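Local coordinates for capsid protein (Turnip yellow mosaic virus, PDB 2FZ2) that self-assembles, as 180 copies, into the T=3 icosahedral capsid that encloses the single-stranded RNA genome of the virus, at residues 4-9 with 126-131; 74-79 with 171-176; 89-94 with 116-121; 132-137 with 149-154. All blocks are in the same frame, centred on the assembly; numbering follows the deposited sequence.

Contact 1 of 4, residues 4-9 with 126-131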
loop_
_atom_site.group_PDB
_atom_site.type_symbol
_atom_site.label_atom_id
_atom_site.label_comp_id
_atom_site.label_asym_id
_atom_site.label_seq_id
_atom_site.Cartn_x
_atom_site.Cartn_y
_atom_site.Cartn_z
ATOM N N ASP D 4 57.575 -103.245 -32.014
ATOM C CA ASP D 4 57.723 -104.312 -33.006
ATOM C C ASP D 4 56.400 -104.364 -33.757
ATOM O O ASP D 4 55.540 -105.171 -33.434
ATOM C CB ASP D 4 57.981 -105.665 -32.329
ATOM C CG ASP D 4 58.963 -106.542 -33.111
ATOM O OD1 ASP D 4 59.886 -105.987 -33.752
ATOM O OD2 ASP D 4 58.828 -107.790 -33.088
ATOM N N LYS D 5 56.241 -103.493 -34.750
ATOM C CA LYS D 5 55.011 -103.399 -35.542
ATOM C C LYS D 5 55.258 -102.397 -36.659
ATOM O O LYS D 5 55.175 -101.184 -36.455
ATOM C CB LYS D 5 53.865 -102.890 -34.662
ATOM C CG LYS D 5 52.461 -103.357 -35.032
ATOM C CD LYS D 5 51.443 -102.985 -33.918
ATOM C CE LYS D 5 50.523 -104.164 -33.520
ATOM N NZ LYS D 5 50.739 -104.648 -32.118
ATOM N N GLU D 6 55.594 -102.907 -37.835
ATOM C CA GLU D 6 55.839 -102.058 -39.000
ATOM C C GLU D 6 54.560 -102.128 -39.822
ATOM O O GLU D 6 53.953 -103.198 -39.925
ATOM C CB GLU D 6 57.023 -102.600 -39.819
ATOM C CG GLU D 6 57.410 -101.764 -41.034
ATOM C CD GLU D 6 58.797 -101.147 -40.901
ATOM O OE1 GLU D 6 59.249 -100.924 -39.749
ATOM O OE2 GLU D 6 59.435 -100.878 -41.946
ATOM N N LEU D 7 54.123 -101.015 -40.398
ATOM C CA LEU D 7 52.907 -101.100 -41.179
ATOM C C LEU D 7 52.927 -100.357 -42.506
ATOM O O LEU D 7 53.376 -99.214 -42.584
ATOM C CB LEU D 7 51.714 -100.683 -40.324
ATOM C CG LEU D 7 51.473 -99.223 -39.979
ATOM C CD1 LEU D 7 50.054 -98.804 -40.424
ATOM C CD2 LEU D 7 51.624 -99.069 -38.491
ATOM N N ALA D 8 52.445 -101.045 -43.546
ATOM C CA ALA D 8 52.403 -100.530 -44.912
ATOM C C ALA D 8 50.985 -100.436 -45.417
ATOM O O ALA D 8 50.458 -101.381 -46.000
ATOM C CB ALA D 8 53.191 -101.431 -45.824
ATOM N N PRO D 9 50.366 -99.270 -45.242
ATOM C CA PRO D 9 48.992 -99.044 -45.672
ATOM C C PRO D 9 48.940 -98.930 -47.178
ATOM O O PRO D 9 49.863 -98.385 -47.803
ATOM C CB PRO D 9 48.617 -97.755 -44.969
ATOM C CG PRO D 9 49.913 -97.020 -44.891
ATOM C CD PRO D 9 50.966 -98.057 -44.671
ATOM N N SER D 126 60.235 -107.152 -38.533
ATOM C CA SER D 126 59.152 -106.638 -37.720
ATOM C C SER D 126 57.903 -107.139 -38.451
ATOM O O SER D 126 57.895 -107.234 -39.685
ATOM C CB SER D 126 59.185 -105.110 -37.706
ATOM O OG SER D 126 59.913 -104.617 -36.593
ATOM N N PRO D 127 56.854 -107.514 -37.715
ATOM C CA PRO D 127 55.627 -107.993 -38.355
ATOM C C PRO D 127 54.920 -106.861 -39.106
ATOM O O PRO D 127 54.770 -105.758 -38.577
ATOM C CB PRO D 127 54.800 -108.527 -37.192
ATOM C CG PRO D 127 55.288 -107.803 -36.021
ATOM C CD PRO D 127 56.752 -107.542 -36.254
ATOM N N LEU D 128 54.482 -107.160 -40.331
ATOM C CA LEU D 128 53.827 -106.201 -41.230
ATOM C C LEU D 128 52.319 -106.118 -41.199
ATOM O O LEU D 128 51.621 -107.130 -41.082
ATOM C CB LEU D 128 54.221 -106.506 -42.657
ATOM C CG LEU D 128 54.769 -105.349 -43.463
ATOM C CD1 LEU D 128 55.002 -104.143 -42.581
ATOM C CD2 LEU D 128 56.060 -105.809 -44.091
ATOM N N ILE D 129 51.802 -104.911 -41.372
ATOM C CA ILE D 129 50.366 -104.746 -41.338
ATOM C C ILE D 129 49.713 -103.908 -42.425
ATOM O O ILE D 129 50.059 -102.738 -42.646
ATOM C CB ILE D 129 49.929 -104.149 -40.007
ATOM C CG1 ILE D 129 50.610 -104.874 -38.856
ATOM C CG2 ILE D 129 48.426 -104.238 -39.890
ATOM C CD1 ILE D 129 49.770 -105.969 -38.243
ATOM N N VAL D 130 48.735 -104.500 -43.093
ATOM C CA VAL D 130 48.020 -103.759 -44.102
ATOM C C VAL D 130 46.571 -103.677 -43.686
ATOM O O VAL D 130 45.822 -104.656 -43.783
ATOM C CB VAL D 130 48.123 -104.420 -45.470
ATOM C CG1 VAL D 130 47.666 -103.454 -46.549
ATOM C CG2 VAL D 130 49.536 -104.806 -45.729
ATOM N N LYS D 131 46.187 -102.511 -43.179
ATOM C CA LYS D 131 44.811 -102.340 -42.766
ATOM C C LYS D 131 44.025 -102.438 -44.060
ATOM O O LYS D 131 44.488 -101.988 -45.117
ATOM C CB LYS D 131 44.568 -100.957 -42.102
ATOM C CG LYS D 131 45.010 -100.846 -40.609
ATOM C CD LYS D 131 44.045 -100.042 -39.662
ATOM C CE LYS D 131 44.461 -100.177 -38.146
ATOM N NZ LYS D 131 43.834 -99.216 -37.153
#

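Contact 2 of 4, residues 74-79 with 171-176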
loop_
_atom_site.group_PDB
_atom_site.type_symbol
_atom_site.label_atom_id
_atom_site.label_comp_id
_atom_site.label_asym_id
_atom_site.label_seq_id
_atom_site.Cartn_x
_atom_site.Cartn_y
_atom_site.Cartn_z
ATOM N N LEU D 74 39.552 -104.276 -40.023
ATOM C CA LEU D 74 40.135 -105.481 -40.581
ATOM C C LEU D 74 41.502 -105.222 -41.177
ATOM O O LEU D 74 41.705 -104.219 -41.854
ATOM C CB LEU D 74 39.214 -106.028 -41.667
ATOM C CG LEU D 74 39.861 -107.005 -42.636
ATOM C CD1 LEU D 74 40.120 -108.286 -41.877
ATOM C CD2 LEU D 74 38.973 -107.263 -43.844
ATOM N N TRP D 75 42.434 -106.130 -40.928
ATOM C CA TRP D 75 43.764 -105.991 -41.480
ATOM C C TRP D 75 44.395 -107.354 -41.563
ATOM O O TRP D 75 43.858 -108.330 -41.060
ATOM C CB TRP D 75 44.634 -105.097 -40.605
ATOM C CG TRP D 75 44.972 -105.723 -39.294
ATOM C CD1 TRP D 75 46.025 -106.550 -39.020
ATOM C CD2 TRP D 75 44.231 -105.603 -38.081
ATOM N NE1 TRP D 75 45.984 -106.955 -37.704
ATOM C CE2 TRP D 75 44.890 -106.387 -37.109
ATOM C CE3 TRP D 75 43.070 -104.909 -37.719
ATOM C CZ2 TRP D 75 44.425 -106.493 -35.805
ATOM C CZ3 TRP D 75 42.608 -105.016 -36.421
ATOM C CH2 TRP D 75 43.283 -105.802 -35.481
ATOM N N VAL D 76 45.555 -107.405 -42.194
ATOM C CA VAL D 76 46.278 -108.647 -42.340
ATOM C C VAL D 76 47.677 -108.422 -41.807
ATOM O O VAL D 76 48.270 -107.356 -41.994
ATOM C CB VAL D 76 46.374 -109.045 -43.804
ATOM C CG1 VAL D 76 46.795 -107.836 -44.621
ATOM C CG2 VAL D 76 47.358 -110.191 -43.977
ATOM N N THR D 77 48.206 -109.435 -41.143
ATOM C CA THR D 77 49.532 -109.342 -40.581
ATOM C C THR D 77 50.476 -110.381 -41.149
ATOM O O THR D 77 50.107 -111.540 -41.358
ATOM C CB THR D 77 49.525 -109.577 -39.079
ATOM O OG1 THR D 77 48.355 -109.001 -38.471
ATOM C CG2 THR D 77 50.785 -109.019 -38.493
ATOM N N ILE D 78 51.705 -109.967 -41.404
ATOM C CA ILE D 78 52.699 -110.904 -41.883
ATOM C C ILE D 78 53.603 -111.097 -40.692
ATOM O O ILE D 78 54.187 -110.135 -40.193
ATOM C CB ILE D 78 53.539 -110.335 -43.000
ATOM C CG1 ILE D 78 52.632 -109.785 -44.088
ATOM C CG2 ILE D 78 54.480 -111.405 -43.516
ATOM C CD1 ILE D 78 53.238 -109.802 -45.468
ATOM N N HIS D 79 53.708 -112.328 -40.216
ATOM C CA HIS D 79 54.544 -112.588 -39.064
ATOM C C HIS D 79 55.757 -113.322 -39.526
ATOM O O HIS D 79 55.677 -114.478 -39.930
ATOM C CB HIS D 79 53.796 -113.418 -38.045
ATOM C CG HIS D 79 52.508 -112.803 -37.610
ATOM N ND1 HIS D 79 51.345 -112.926 -38.341
ATOM C CD2 HIS D 79 52.195 -112.068 -36.517
ATOM C CE1 HIS D 79 50.369 -112.295 -37.714
ATOM N NE2 HIS D 79 50.858 -111.765 -36.606
ATOM N N ILE D 171 50.858 -115.704 -42.118
ATOM C CA ILE D 171 49.985 -114.630 -42.457
ATOM C C ILE D 171 48.643 -114.875 -41.861
ATOM O O ILE D 171 48.003 -115.879 -42.134
ATOM C CB ILE D 171 49.849 -114.489 -43.933
ATOM C CG1 ILE D 171 51.105 -113.820 -44.476
ATOM C CG2 ILE D 171 48.636 -113.632 -44.244
ATOM C CD1 ILE D 171 51.777 -114.590 -45.552
ATOM N N THR D 172 48.243 -113.948 -41.013
ATOM C CA THR D 172 46.965 -114.032 -40.367
ATOM C C THR D 172 46.267 -112.753 -40.682
ATOM O O THR D 172 46.880 -111.717 -40.941
ATOM C CB THR D 172 47.074 -114.119 -38.840
ATOM O OG1 THR D 172 47.087 -112.796 -38.276
ATOM C CG2 THR D 172 48.328 -114.834 -38.458
ATOM N N VAL D 173 44.961 -112.838 -40.658
ATOM C CA VAL D 173 44.174 -111.686 -40.895
ATOM C C VAL D 173 43.385 -111.579 -39.607
ATOM O O VAL D 173 43.019 -112.587 -39.010
ATOM C CB VAL D 173 43.287 -111.919 -42.084
ATOM C CG1 VAL D 173 41.988 -112.515 -41.644
ATOM C CG2 VAL D 173 43.084 -110.617 -42.816
ATOM N N SER D 174 43.151 -110.363 -39.156
ATOM C CA SER D 174 42.415 -110.179 -37.929
ATOM C C SER D 174 41.584 -108.923 -38.052
ATOM O O SER D 174 41.775 -108.107 -38.961
ATOM C CB SER D 174 43.387 -110.067 -36.759
ATOM O OG SER D 174 44.707 -110.340 -37.207
ATOM N N GLY D 175 40.649 -108.781 -37.131
ATOM C CA GLY D 175 39.772 -107.632 -37.129
ATOM C C GLY D 175 38.657 -107.892 -36.139
ATOM O O GLY D 175 38.720 -108.826 -35.331
ATOM N N THR D 176 37.622 -107.072 -36.192
ATOM C CA THR D 176 36.505 -107.238 -35.285
ATOM C C THR D 176 35.228 -106.841 -36.022
ATOM O O THR D 176 35.246 -105.949 -36.879
ATOM C CB THR D 176 36.717 -106.382 -33.993
ATOM O OG1 THR D 176 35.587 -105.530 -33.780
ATOM C CG2 THR D 176 37.985 -105.527 -34.105
#

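Contact 3 of 4, residues 89-94 with 116-121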
loop_
_atom_site.group_PDB
_atom_site.type_symbol
_atom_site.label_atom_id
_atom_site.label_comp_id
_atom_site.label_asym_id
_atom_site.label_seq_id
_atom_site.Cartn_x
_atom_site.Cartn_y
_atom_site.Cartn_z
ATOM N N THR D 89 62.000 -113.813 -48.237
ATOM C CA THR D 89 60.856 -114.192 -49.056
ATOM C C THR D 89 60.073 -113.012 -49.630
ATOM O O THR D 89 59.992 -111.948 -49.021
ATOM C CB THR D 89 59.902 -115.062 -48.241
ATOM O OG1 THR D 89 60.644 -116.109 -47.605
ATOM C CG2 THR D 89 58.855 -115.653 -49.134
ATOM N N THR D 90 59.493 -113.198 -50.807
ATOM C CA THR D 90 58.729 -112.127 -51.426
ATOM C C THR D 90 57.264 -112.364 -51.180
ATOM O O THR D 90 56.728 -113.426 -51.493
ATOM C CB THR D 90 58.938 -112.056 -52.944
ATOM O OG1 THR D 90 60.250 -111.567 -53.235
ATOM C CG2 THR D 90 57.924 -111.131 -53.563
ATOM N N VAL D 91 56.611 -111.358 -50.627
ATOM C CA VAL D 91 55.199 -111.457 -50.335
ATOM C C VAL D 91 54.433 -110.315 -50.955
ATOM O O VAL D 91 54.827 -109.142 -50.843
ATOM C CB VAL D 91 54.957 -111.429 -48.853
ATOM C CG1 VAL D 91 53.547 -111.851 -48.555
ATOM C CG2 VAL D 91 55.949 -112.325 -48.174
ATOM N N GLY D 92 53.330 -110.671 -51.603
ATOM C CA GLY D 92 52.497 -109.683 -52.253
ATOM C C GLY D 92 51.176 -109.611 -51.545
ATOM O O GLY D 92 50.652 -110.635 -51.092
ATOM N N VAL D 93 50.630 -108.405 -51.465
ATOM C CA VAL D 93 49.377 -108.209 -50.772
ATOM C C VAL D 93 48.470 -107.178 -51.385
ATOM O O VAL D 93 48.910 -106.106 -51.809
ATOM C CB VAL D 93 49.625 -107.773 -49.335
ATOM C CG1 VAL D 93 48.315 -107.473 -48.638
ATOM C CG2 VAL D 93 50.382 -108.831 -48.619
ATOM N N CYS D 94 47.186 -107.499 -51.396
ATOM C CA CYS D 94 46.223 -106.577 -51.928
ATOM C C CYS D 94 44.797 -106.797 -51.483
ATOM O O CYS D 94 44.254 -107.903 -51.559
ATOM C CB CYS D 94 46.282 -106.577 -53.440
ATOM S SG CYS D 94 45.663 -105.025 -54.071
ATOM N N PHE D 116 56.568 -106.999 -50.671
ATOM C CA PHE D 116 57.618 -106.882 -49.676
ATOM C C PHE D 116 58.613 -107.998 -49.612
ATOM O O PHE D 116 58.296 -109.158 -49.872
ATOM C CB PHE D 116 57.045 -106.760 -48.273
ATOM C CG PHE D 116 55.740 -106.071 -48.214
ATOM C CD1 PHE D 116 54.571 -106.768 -48.429
ATOM C CD2 PHE D 116 55.676 -104.709 -47.948
ATOM C CE1 PHE D 116 53.346 -106.115 -48.381
ATOM C CE2 PHE D 116 54.453 -104.044 -47.901
ATOM C CZ PHE D 116 53.290 -104.744 -48.116
ATOM N N CYS D 117 59.832 -107.628 -49.239
ATOM C CA CYS D 117 60.860 -108.619 -49.048
ATOM C C CYS D 117 60.848 -108.873 -47.556
ATOM O O CYS D 117 60.899 -107.942 -46.746
ATOM C CB CYS D 117 62.224 -108.111 -49.443
ATOM S SG CYS D 117 63.426 -109.410 -49.188
ATOM N N ILE D 118 60.775 -110.139 -47.191
ATOM C CA ILE D 118 60.727 -110.490 -45.793
ATOM C C ILE D 118 62.008 -111.135 -45.289
ATOM O O ILE D 118 62.341 -112.263 -45.667
ATOM C CB ILE D 118 59.557 -111.431 -45.531
ATOM C CG1 ILE D 118 58.274 -110.827 -46.088
ATOM C CG2 ILE D 118 59.405 -111.659 -44.052
ATOM C CD1 ILE D 118 57.793 -109.665 -45.298
ATOM N N GLY D 119 62.720 -110.407 -44.433
ATOM C CA GLY D 119 63.950 -110.924 -43.865
ATOM C C GLY D 119 65.143 -110.833 -44.788
ATOM O O GLY D 119 65.025 -110.365 -45.911
ATOM N N GLY D 120 66.302 -111.264 -44.303
ATOM C CA GLY D 120 67.498 -111.232 -45.122
ATOM C C GLY D 120 68.318 -109.954 -45.092
ATOM O O GLY D 120 69.487 -109.975 -45.489
ATOM N N ALA D 121 67.720 -108.850 -44.639
ATOM C CA ALA D 121 68.421 -107.560 -44.564
ATOM C C ALA D 121 67.880 -106.670 -43.457
ATOM O O ALA D 121 66.764 -106.851 -42.989
ATOM C CB ALA D 121 68.336 -106.836 -45.888
#

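Contact 4 of 4, residues 132-137 with 149-154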
loop_
_atom_site.group_PDB
_atom_site.type_symbol
_atom_site.label_atom_id
_atom_site.label_comp_id
_atom_site.label_asym_id
_atom_site.label_seq_id
_atom_site.Cartn_x
_atom_site.Cartn_y
_atom_site.Cartn_z
ATOM N N CYS D 132 42.868 -103.078 -43.992
ATOM C CA CYS D 132 42.018 -103.150 -45.155
ATOM C C CYS D 132 41.222 -101.859 -45.071
ATOM O O CYS D 132 40.792 -101.449 -43.990
ATOM C CB CYS D 132 41.057 -104.330 -45.088
ATOM S SG CYS D 132 39.808 -104.211 -46.390
ATOM N N PRO D 133 41.043 -101.179 -46.202
ATOM C CA PRO D 133 40.296 -99.921 -46.269
ATOM C C PRO D 133 38.807 -100.141 -46.522
ATOM O O PRO D 133 38.317 -99.925 -47.632
ATOM C CB PRO D 133 40.955 -99.181 -47.422
ATOM C CG PRO D 133 41.815 -100.221 -48.133
ATOM C CD PRO D 133 41.593 -101.546 -47.508
ATOM N N LEU D 134 38.092 -100.569 -45.488
ATOM C CA LEU D 134 36.662 -100.827 -45.597
ATOM C C LEU D 134 35.974 -99.581 -46.130
ATOM O O LEU D 134 34.846 -99.625 -46.629
ATOM C CB LEU D 134 36.087 -101.182 -44.223
ATOM C CG LEU D 134 36.818 -102.132 -43.260
ATOM C CD1 LEU D 134 37.189 -103.407 -44.000
ATOM C CD2 LEU D 134 38.052 -101.428 -42.661
ATOM N N GLU D 135 36.682 -98.465 -45.990
ATOM C CA GLU D 135 36.228 -97.153 -46.433
ATOM C C GLU D 135 35.812 -97.311 -47.898
ATOM O O GLU D 135 34.800 -96.766 -48.346
ATOM C CB GLU D 135 37.386 -96.137 -46.266
ATOM C CG GLU D 135 37.829 -95.875 -44.777
ATOM C CD GLU D 135 38.878 -96.885 -44.207
ATOM O OE1 GLU D 135 39.747 -97.356 -44.975
ATOM O OE2 GLU D 135 38.840 -97.201 -42.983
ATOM N N MET D 136 36.581 -98.116 -48.622
ATOM C CA MET D 136 36.323 -98.356 -50.025
ATOM C C MET D 136 36.004 -99.815 -50.334
ATOM O O MET D 136 36.426 -100.375 -51.353
ATOM C CB MET D 136 37.519 -97.871 -50.844
ATOM C CG MET D 136 38.748 -98.780 -50.845
ATOM S SD MET D 136 40.222 -97.877 -51.442
ATOM C CE MET D 136 40.189 -96.519 -50.293
ATOM N N MET D 137 35.250 -100.427 -49.437
ATOM C CA MET D 137 34.841 -101.808 -49.607
ATOM C C MET D 137 33.431 -101.930 -49.101
ATOM O O MET D 137 32.787 -100.937 -48.734
ATOM C CB MET D 137 35.705 -102.753 -48.793
ATOM C CG MET D 137 37.128 -102.782 -49.200
ATOM S SD MET D 137 37.426 -104.234 -50.139
ATOM C CE MET D 137 38.820 -103.666 -51.158
ATOM N N ASP D 149 30.761 -107.135 -53.014
ATOM C CA ASP D 149 31.950 -106.306 -52.894
ATOM C C ASP D 149 32.539 -106.362 -51.504
ATOM O O ASP D 149 33.230 -105.430 -51.095
ATOM C CB ASP D 149 31.695 -104.831 -53.250
ATOM C CG ASP D 149 30.259 -104.398 -53.044
ATOM O OD1 ASP D 149 29.965 -103.213 -53.326
ATOM O OD2 ASP D 149 29.429 -105.225 -52.612
ATOM N N SER D 150 32.252 -107.434 -50.767
ATOM C CA SER D 150 32.812 -107.599 -49.424
ATOM C C SER D 150 34.316 -107.738 -49.638
ATOM O O SER D 150 34.777 -108.002 -50.754
ATOM C CB SER D 150 32.278 -108.868 -48.762
ATOM O OG SER D 150 31.588 -109.647 -49.725
ATOM N N PRO D 151 35.103 -107.570 -48.578
ATOM C CA PRO D 151 36.557 -107.679 -48.694
ATOM C C PRO D 151 37.045 -109.043 -49.120
ATOM O O PRO D 151 36.521 -110.078 -48.673
ATOM C CB PRO D 151 37.053 -107.302 -47.312
ATOM C CG PRO D 151 35.895 -106.562 -46.692
ATOM C CD PRO D 151 34.687 -107.240 -47.215
ATOM N N LYS D 152 38.053 -109.011 -49.989
ATOM C CA LYS D 152 38.709 -110.189 -50.555
ATOM C C LYS D 152 40.197 -109.920 -50.388
ATOM O O LYS D 152 40.667 -108.822 -50.668
ATOM C CB LYS D 152 38.372 -110.309 -52.050
ATOM C CG LYS D 152 38.902 -111.547 -52.796
ATOM C CD LYS D 152 38.803 -111.332 -54.327
ATOM C CE LYS D 152 38.348 -112.585 -55.097
ATOM N NZ LYS D 152 38.821 -112.610 -56.535
ATOM N N LEU D 153 40.954 -110.905 -49.932
ATOM C CA LEU D 153 42.374 -110.665 -49.756
ATOM C C LEU D 153 43.217 -111.473 -50.719
ATOM O O LEU D 153 43.025 -112.683 -50.877
ATOM C CB LEU D 153 42.793 -110.973 -48.327
ATOM C CG LEU D 153 44.295 -110.899 -48.097
ATOM C CD1 LEU D 153 44.685 -109.488 -47.714
ATOM C CD2 LEU D 153 44.677 -111.862 -47.014
ATOM N N LEU D 154 44.163 -110.795 -51.356
ATOM C CA LEU D 154 45.038 -111.436 -52.315
ATOM C C LEU D 154 46.438 -111.536 -51.776
ATOM O O LEU D 154 47.008 -110.528 -51.361
ATOM C CB LEU D 154 45.056 -110.631 -53.605
ATOM C CG LEU D 154 43.711 -110.625 -54.320
ATOM C CD1 LEU D 154 43.789 -109.829 -55.605
ATOM C CD2 LEU D 154 43.316 -112.054 -54.616
#

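Contact 1 of 4, residues 4-9 with 126-131
E6 lays its aliphatic part alongside L128, the two side chains pointing the same way on one face of the sheet, with E6 CG 3.7 Å from L128 CD1. CG stands anti to the backbone N (chi1 -178°), which keeps the first half of the chain next to the leucine before it bends at chi2. On the other face L7 and I129 meet near their roots, CB to CB at 3.9 Å. These pairs belong to a short parallel ladder by which the N-terminal arm joins strand 128-131 of the jelly-roll subunit. E6 uses both sides of its peptide: its N donates to P127 O at 3.1 Å, and its O takes a weak bond from I129 N. The next link, A8 N to I129 O, is likewise weak. Ahead of the ladder, S126 OG donates to D4 OD1 over 3.2 Å, reaching the carboxylate from above its plane, while the P127 ring crosses the D4 side chain at about a right angle. At the far end both methyls of V130 approach A8 O, CG1 at 3.5 Å. Strand 66-80 flanks 128-131 on its other side, and E6 and L7 continue the sheet into a parallel strand of a neighbouring subunit.

Contact 2 of 4, residues 74-79 with 171-176
This is an antiparallel strand pair inside a large mixed sheet, close to the centre of the subunit, joining strand 66-80 to strand 169-182. W75 with S174 and T77 with T172 are hydrogen-bonded pairs carrying four backbone bonds; W75 N to S174 O, at 2.9 Å, has an N-H...O angle of 167°. Between and beyond them lie the non-hydrogen-bonded pairs L74-G175, V76-V173 and I78-I171. On the face bearing V76, the valine and I171 lie side by side, CG2 to CG2 at 3.7 Å, while L74 CD1 reaches V173 CG2 at 3.9 Å. W95 of strand 89-97 packs on L74, V76 and V173 from the facing sheet. The opposite face is more polar. There W75, with CG set between its backbone N and carbonyl carbon (chi1 69°), lays its indole over the neighbouring strand, one face above S174 O, which sits 3.6 Å from the ring plane. Its NE1 bonds weakly to T77 OG1. H79 crosses T172 at about a right angle, its CE1 beside T172 CG2, and its ND1 is bonded to I170 O. An apolar face turned to a second sheet suits a beta-sandwich, here the viral jelly roll.

Contact 3 of 4, residues 89-94 with 116-121
F116 opens the pairing with strand 89-97 by bonding twice to V91: F116 N donates to V91 O at 2.8 Å, and V91 N returns a bond to F116 O, all but straight at 168°. Its CG lies anti to the carbonyl carbon (chi1 -32°), sending the ring along the partner strand past V91 O, 3.4 Å from CD1, to V93. V93 CG2 meets the ring at its edge, near the ring plane, at 4.0 Å from CE1. C117 follows with its side chain on the other face, beside T90 in a non-hydrogen-bonded pair; here the strands are linked by CA-H...O contacts, C117 CA to T89 O and T90 CA to F116 O. I118 returns to the face of F116 and forms the second hydrogen-bonded pair, with T89: I118 N reaches T89 O at 2.7 Å, and T89 N reaches I118 O at 3.0 Å. The CG1 branch of I118 comes up against V91 CG2 at 3.5 Å, so V91 packs against I118 on their shared face. Within the four-stranded antiparallel sheet of the jelly roll, 114-118 is an edge strand of that sheet within the chain, with 151-158 on the other side of 89-97; I78 of strand 66-80 packs on V91 and I118, and L128 of strand 128-131 on F116, both from the facing sheet.

Contact 4 of 4, residues 132-137 with 149-154
Apolar contacts round P151 make up this meeting between the loop after strand 128-131 and the start of strand 151-158, where the two jelly-roll sheets face each other. C132, L134 and M137 all send side chains to the proline. C132 SG comes to 4.2 Å from P151 CB, while L134 CD1 reaches the ring at CG, 4.3 Å away. L74 of strand 66-80 also packs on P151, as well as on C132 and L134, and P97 lies against M137. Backbone bonds hold the loop in shape from within: M136 N to P133 O at 2.7 Å and M137 N to L134 O at 2.9 Å close the short 3-10 turn at 134-135, from which L134 and M137 both reach the proline. Charged groups look elsewhere. D149 OD1 forms a salt bridge with R67 and a hydrogen bond with S144, both of a neighbouring subunit, and E135 pairs with R12 of its own chain. Bound RNA passes within about 5 Å of the nearest atom of the contact. The thioether of M137 approaches the proline closest: with chi1 at -64° placing CG opposite the carbonyl carbon and a kink at chi2, SD arrives 3.8 Å from P151 CA.

Contacts 1 and 2 share one sheet, their centres about 10 Å apart, because strands 128-131 and 66-80 are neighbours: L128 O lies 2.9 Å from I78 N. Contacts 3 and 4 reach the other sheet, at strands 89-97 and 151-158, and their centres are about 21 Å apart. Across the sandwich interior, V76 CG1 packs 4.1 Å from L153 CD1, bringing contact 2 against contact 4, and V130 CG2 packs 4.1 Å from V93 CG1, bringing contact 1 against contact 3. Along the chain, contact 3 is nested within the loops closed by contacts 1 and 2, contact 4 within that of contact 2 alone, and contacts 1 and 2 interleave. Distant sequence is thus tied into one jelly roll.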